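Side-chain contacts in malate dehydrogenase (Pyrococcus horikoshii, PDB 1V9N), which catalyses the NAD-dependent, reversible oxidation of (S)-malate to oxaloacetate and works as a homodimer: residues A[26-31]-A[35-40]; A[88-93]-A[102-107]. All blocks are in the same frame, centred on the assembly; numbering follows the deposited sequence.

Contact 1. Residues A[26-31]-A[35-40]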
loop_
_atom_site.group_PDB
_atom_site.type_symbol
_atom_site.label_atom_id
_atom_site.label_comp_id
_atom_site.label_asym_id
_atom_site.label_seq_id
_atom_site.Cartn_x
_atom_site.Cartn_y
_atom_site.Cartn_z
ATOM N N VAL A 26 16.470 17.788 27.338
ATOM C CA VAL A 26 17.429 16.706 27.171
ATOM C C VAL A 26 18.198 16.822 25.856
ATOM O O VAL A 26 19.430 16.781 25.838
ATOM C CB VAL A 26 16.723 15.332 27.210
ATOM C CG1 VAL A 26 17.724 14.218 26.922
ATOM C CG2 VAL A 26 16.066 15.121 28.559
ATOM N N LEU A 27 17.464 16.980 24.758
ATOM C CA LEU A 27 18.080 17.069 23.440
ATOM C C LEU A 27 19.005 18.266 23.257
ATOM O O LEU A 27 20.091 18.121 22.696
ATOM C CB LEU A 27 16.998 17.060 22.352
ATOM C CG LEU A 27 16.164 15.772 22.286
ATOM C CD1 LEU A 27 15.115 15.902 21.196
ATOM C CD2 LEU A 27 17.070 14.565 22.005
ATOM N N THR A 28 18.590 19.444 23.718
ATOM C CA THR A 28 19.439 20.619 23.572
ATOM C C THR A 28 20.675 20.504 24.462
ATOM O O THR A 28 21.740 20.991 24.106
ATOM C CB THR A 28 18.676 21.931 23.889
ATOM O OG1 THR A 28 18.041 21.839 25.171
ATOM C CG2 THR A 28 17.629 22.192 22.814
ATOM N N LYS A 29 20.530 19.849 25.609
ATOM C CA LYS A 29 21.653 19.643 26.531
ATOM C C LYS A 29 22.705 18.749 25.859
ATOM O O LYS A 29 23.894 18.824 26.171
ATOM C CB LYS A 29 21.165 18.970 27.820
ATOM C CG LYS A 29 22.261 18.703 28.859
ATOM C CD LYS A 29 22.808 19.999 29.434
ATOM C CE LYS A 29 23.890 19.738 30.473
ATOM N NZ LYS A 29 24.434 21.007 31.016
ATOM N N LEU A 30 22.257 17.905 24.933
ATOM C CA LEU A 30 23.153 17.001 24.216
ATOM C C LEU A 30 23.717 17.633 22.940
ATOM O O LEU A 30 24.421 16.980 22.175
ATOM C CB LEU A 30 22.426 15.696 23.874
ATOM C CG LEU A 30 22.150 14.750 25.044
ATOM C CD1 LEU A 30 21.120 13.706 24.646
ATOM C CD2 LEU A 30 23.455 14.085 25.476
ATOM N N GLY A 31 23.397 18.901 22.710
ATOM C CA GLY A 31 23.919 19.586 21.541
ATOM C C GLY A 31 23.009 19.676 20.328
ATOM O O GLY A 31 23.422 20.190 19.285
ATOM N N GLU A 35 15.717 24.142 17.360
ATOM C CA GLU A 35 14.636 23.930 16.404
ATOM C C GLU A 35 14.511 22.463 16.013
ATOM O O GLU A 35 13.409 21.963 15.802
ATOM C CB GLU A 35 14.836 24.797 15.160
ATOM C CG GLU A 35 14.683 26.293 15.434
ATOM C CD GLU A 35 13.410 26.623 16.211
ATOM O OE1 GLU A 35 12.304 26.297 15.724
ATOM O OE2 GLU A 35 13.520 27.208 17.313
ATOM N N ASP A 36 15.641 21.770 15.922
ATOM C CA ASP A 36 15.617 20.357 15.573
ATOM C C ASP A 36 15.075 19.564 16.758
ATOM O O ASP A 36 14.369 18.580 16.574
ATOM C CB ASP A 36 17.019 19.869 15.196
ATOM C CG ASP A 36 17.503 20.453 13.879
ATOM O OD1 ASP A 36 16.666 20.994 13.127
ATOM O OD2 ASP A 36 18.714 20.360 13.584
ATOM N N ALA A 37 15.400 20.008 17.972
ATOM C CA ALA A 37 14.924 19.345 19.184
ATOM C C ALA A 37 13.403 19.450 19.257
ATOM O O ALA A 37 12.725 18.515 19.679
ATOM C CB ALA A 37 15.547 19.993 20.423
ATOM N N LYS A 38 12.874 20.600 18.856
ATOM C CA LYS A 38 11.431 20.818 18.865
ATOM C C LYS A 38 10.718 19.914 17.854
ATOM O O LYS A 38 9.591 19.477 18.089
ATOM C CB LYS A 38 11.119 22.294 18.579
ATOM C CG LYS A 38 11.592 23.231 19.680
ATOM C CD LYS A 38 11.196 24.678 19.416
ATOM C CE LYS A 38 11.630 25.576 20.568
ATOM N NZ LYS A 38 11.214 26.991 20.365
ATOM N N ILE A 39 11.372 19.630 16.731
ATOM C CA ILE A 39 10.781 18.751 15.721
ATOM C C ILE A 39 10.711 17.327 16.272
ATOM O O ILE A 39 9.694 16.652 16.142
ATOM C CB ILE A 39 11.610 18.754 14.414
ATOM C CG1 ILE A 39 11.489 20.114 13.723
ATOM C CG2 ILE A 39 11.129 17.643 13.488
ATOM C CD1 ILE A 39 12.450 20.309 12.566
ATOM N N VAL A 40 11.794 16.870 16.892
ATOM C CA VAL A 40 11.814 15.525 17.461
ATOM C C VAL A 40 10.743 15.401 18.549
ATOM O O VAL A 40 9.968 14.443 18.567
ATOM C CB VAL A 40 13.202 15.197 18.072
ATOM C CG1 VAL A 40 13.188 13.795 18.674
ATOM C CG2 VAL A 40 14.279 15.301 16.993
#
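Apolar packing carries the whole contact, and Leu27 takes part through two of its carbons. Its CB meets the CB of Ala37 at 3.8 Å, where the backbones come nearest, with 5.8 Å between the CA atoms of Leu27 and Ala37. Further out, CD1 of Leu27 reaches the branch point of Val40, 3.7 Å from CB. CG1 of Val40, anti to the backbone N (chi1 179°), comes almost as close to CD1 of Leu27, and the two side chains cross obliquely. Thr28 adds its methyl: CG2 lies 3.9 Å from CB of Ala37, so that Ala37 packs against Leu27 and Thr28 together. Helices 16-29 and 34-49, which the contact joins, are consecutive in the chain and linked by a short loop; the small side chain of Ala37 is consistent with the close approach of their backbones. Helix 16-29 ends in a Schellman motif, with Gly31 at positive phi and its N bonded to O of Thr28 at 3.0 Å. OG1 of Thr28 is turned back to its own helix, hydrogen-bonded to the carbonyl oxygens of Val24 and Arg25, while CG2 does the packing. Beyond the pair, Leu27 also touches Ile67 of helix 60-69, and Val40 touches Gln98 of helix 97-115.

Contact 2. Residues A[88-93]-A[102-107]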
loop_
_atom_site.group_PDB
_atom_site.type_symbol
_atom_site.label_atom_id
_atom_site.label_comp_id
_atom_site.label_asym_id
_atom_site.label_seq_id
_atom_site.Cartn_x
_atom_site.Cartn_y
_atom_site.Cartn_z
ATOM N N ALA A 88 13.067 14.680 -5.680
ATOM C CA ALA A 88 14.392 14.884 -5.128
ATOM C C ALA A 88 14.869 13.628 -4.400
ATOM O O ALA A 88 14.070 12.876 -3.823
ATOM C CB ALA A 88 14.397 16.073 -4.181
ATOM N N LEU A 89 16.172 13.389 -4.470
ATOM C CA LEU A 89 16.792 12.268 -3.783
ATOM C C LEU A 89 17.690 12.948 -2.753
ATOM O O LEU A 89 18.594 13.702 -3.103
ATOM C CB LEU A 89 17.607 11.409 -4.753
ATOM C CG LEU A 89 18.529 10.354 -4.132
ATOM C CD1 LEU A 89 17.761 9.495 -3.141
ATOM C CD2 LEU A 89 19.129 9.497 -5.241
ATOM N N ILE A 90 17.417 12.687 -1.483
ATOM C CA ILE A 90 18.141 13.311 -0.383
ATOM C C ILE A 90 19.016 12.337 0.406
ATOM O O ILE A 90 18.660 11.172 0.576
ATOM C CB ILE A 90 17.130 13.922 0.633
ATOM C CG1 ILE A 90 16.212 14.936 -0.060
ATOM C CG2 ILE A 90 17.866 14.512 1.822
ATOM C CD1 ILE A 90 16.922 16.096 -0.711
ATOM N N ASP A 91 20.157 12.825 0.887
ATOM C CA ASP A 91 21.031 12.013 1.734
ATOM C C ASP A 91 20.967 12.704 3.099
ATOM O O ASP A 91 21.354 13.870 3.237
ATOM C CB ASP A 91 22.472 11.984 1.218
ATOM C CG ASP A 91 23.342 10.993 1.988
ATOM O OD1 ASP A 91 23.607 11.243 3.183
ATOM O OD2 ASP A 91 23.748 9.952 1.406
ATOM N N GLY A 92 20.459 11.980 4.092
ATOM C CA GLY A 92 20.299 12.526 5.432
ATOM C C GLY A 92 21.535 12.817 6.259
ATOM O O GLY A 92 21.430 13.416 7.334
ATOM N N ASP A 93 22.699 12.396 5.777
ATOM C CA ASP A 93 23.954 12.633 6.488
ATOM C C ASP A 93 23.873 12.173 7.946
ATOM O O ASP A 93 24.424 12.805 8.838
ATOM C CB ASP A 93 24.310 14.125 6.404
ATOM C CG ASP A 93 25.758 14.416 6.795
ATOM O OD1 ASP A 93 26.638 13.573 6.522
ATOM O OD2 ASP A 93 26.018 15.502 7.360
ATOM N N TYR A 102 11.361 15.728 8.286
ATOM C CA TYR A 102 10.694 17.029 8.309
ATOM C C TYR A 102 11.105 17.873 7.101
ATOM O O TYR A 102 10.261 18.437 6.410
ATOM C CB TYR A 102 11.058 17.790 9.586
ATOM C CG TYR A 102 10.366 19.133 9.721
ATOM C CD1 TYR A 102 9.070 19.223 10.233
ATOM C CD2 TYR A 102 11.004 20.313 9.337
ATOM C CE1 TYR A 102 8.427 20.453 10.364
ATOM C CE2 TYR A 102 10.366 21.554 9.462
ATOM C CZ TYR A 102 9.078 21.609 9.981
ATOM O OH TYR A 102 8.444 22.822 10.140
ATOM N N ARG A 103 12.409 17.957 6.853
ATOM C CA ARG A 103 12.925 18.740 5.728
ATOM C C ARG A 103 12.561 18.108 4.392
ATOM O O ARG A 103 12.276 18.814 3.418
ATOM C CB ARG A 103 14.452 18.888 5.825
ATOM C CG ARG A 103 14.928 19.612 7.076
ATOM C CD ARG A 103 14.399 21.038 7.134
ATOM N NE ARG A 103 14.535 21.610 8.474
ATOM C CZ ARG A 103 14.060 22.799 8.835
ATOM N NH1 ARG A 103 13.415 23.555 7.955
ATOM N NH2 ARG A 103 14.222 23.227 10.083
ATOM N N SER A 104 12.574 16.779 4.343
ATOM C CA SER A 104 12.227 16.069 3.119
ATOM C C SER A 104 10.753 16.282 2.772
ATOM O O SER A 104 10.411 16.513 1.614
ATOM C CB SER A 104 12.496 14.570 3.268
ATOM O OG SER A 104 13.882 14.301 3.333
HETATM N N MSE A 105 9.883 16.205 3.775
HETATM C CA MSE A 105 8.456 16.386 3.531
HETATM C C MSE A 105 8.143 17.836 3.167
HETATM O O MSE A 105 7.281 18.086 2.332
HETATM C CB MSE A 105 7.632 15.952 4.753
HETATM C CG MSE A 105 6.122 16.086 4.555
HETATM SE SE MSE A 105 5.452 15.226 2.923
HETATM C CE MSE A 105 4.965 13.504 3.647
ATOM N N LYS A 106 8.834 18.784 3.796
ATOM C CA LYS A 106 8.634 20.200 3.484
ATOM C C LYS A 106 8.963 20.433 2.008
ATOM O O LYS A 106 8.272 21.179 1.323
ATOM C CB LYS A 106 9.544 21.086 4.347
ATOM C CG LYS A 106 9.039 21.344 5.756
ATOM C CD LYS A 106 7.762 22.180 5.732
ATOM C CE LYS A 106 7.252 22.469 7.140
ATOM N NZ LYS A 106 6.052 23.363 7.139
ATOM N N LEU A 107 10.019 19.789 1.520
ATOM C CA LEU A 107 10.415 19.938 0.120
ATOM C C LEU A 107 9.388 19.297 -0.814
ATOM O O LEU A 107 9.084 19.839 -1.877
ATOM C CB LEU A 107 11.794 19.313 -0.121
ATOM C CG LEU A 107 12.301 19.357 -1.567
ATOM C CD1 LEU A 107 12.486 20.812 -2.009
ATOM C CD2 LEU A 107 13.619 18.597 -1.666
#
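Leu107 reaches Ala88 because its CG stands anti to the backbone N (chi1 178°), which places CD2 against CB of Ala88. On the strand, CG1 of Ile90 lies beside its own N, anti to the carbonyl carbon (chi1 -57°), and leads on to CD1, the atom that Leu107 touches. The closest meeting is between CB of Ala88 and CD2 of Leu107, 3.6 Å apart. CD2 of Leu107 also lies 4.3 Å from CD1 of Ile90, a looser touch, and this one methyl thereby serves two strand residues, i and i+2, on the same face of the strand. Ile90 meets the helix a turn earlier as well: its CG1 approaches OG of Ser104 at 4.2 Å, a van der Waals contact and nothing more, for that hydroxyl is hydrogen-bonded to the carbonyl oxygen of Val100 in its own helix.

Strand and helix run nearly antiparallel, at 167° with axes 10.2 Å apart, as expected for the first two elements of the beta-alpha-beta unit formed by strand 87-91, helix 97-115 and strand 117-125. Val120 and Ala122 of the last strand touch both Ile90 and Ser104, so the helix rests on two neighbouring parallel strands. Leu89 points away from the helix and packs on Ile291 of the second subunit. Just past the strand, the chain turns in an Asx turn headed by Asp91.

Between strand and helix the chemistry is that of hydrocarbon: the attraction is dispersion and burial of methyl groups, and the hydroxyl of Ser104, already bonded to O of Val100, probably costs little beside Ile90.

Overall arrangement
Contact 1 closes before contact 2 opens along the chain, and their centres lie 19 Å apart. The first pairs helices 16-29 and 34-49; the second seats helix 97-115 on strand 87-91 of the seven-stranded mixed sheet. Helix 97-115 is the bridge between them: Ile39, on helix 34-49, lays its CD1 3.5 Å from CD2 of Tyr102. Helix 34-49 thus packs on helix 97-115, which in turn packs on the sheet, so the N-terminal helices are tied to the sheet through direct side-chain packing. The side chain of Val40 in contact 1 is about 12 Å from a bound NADPH.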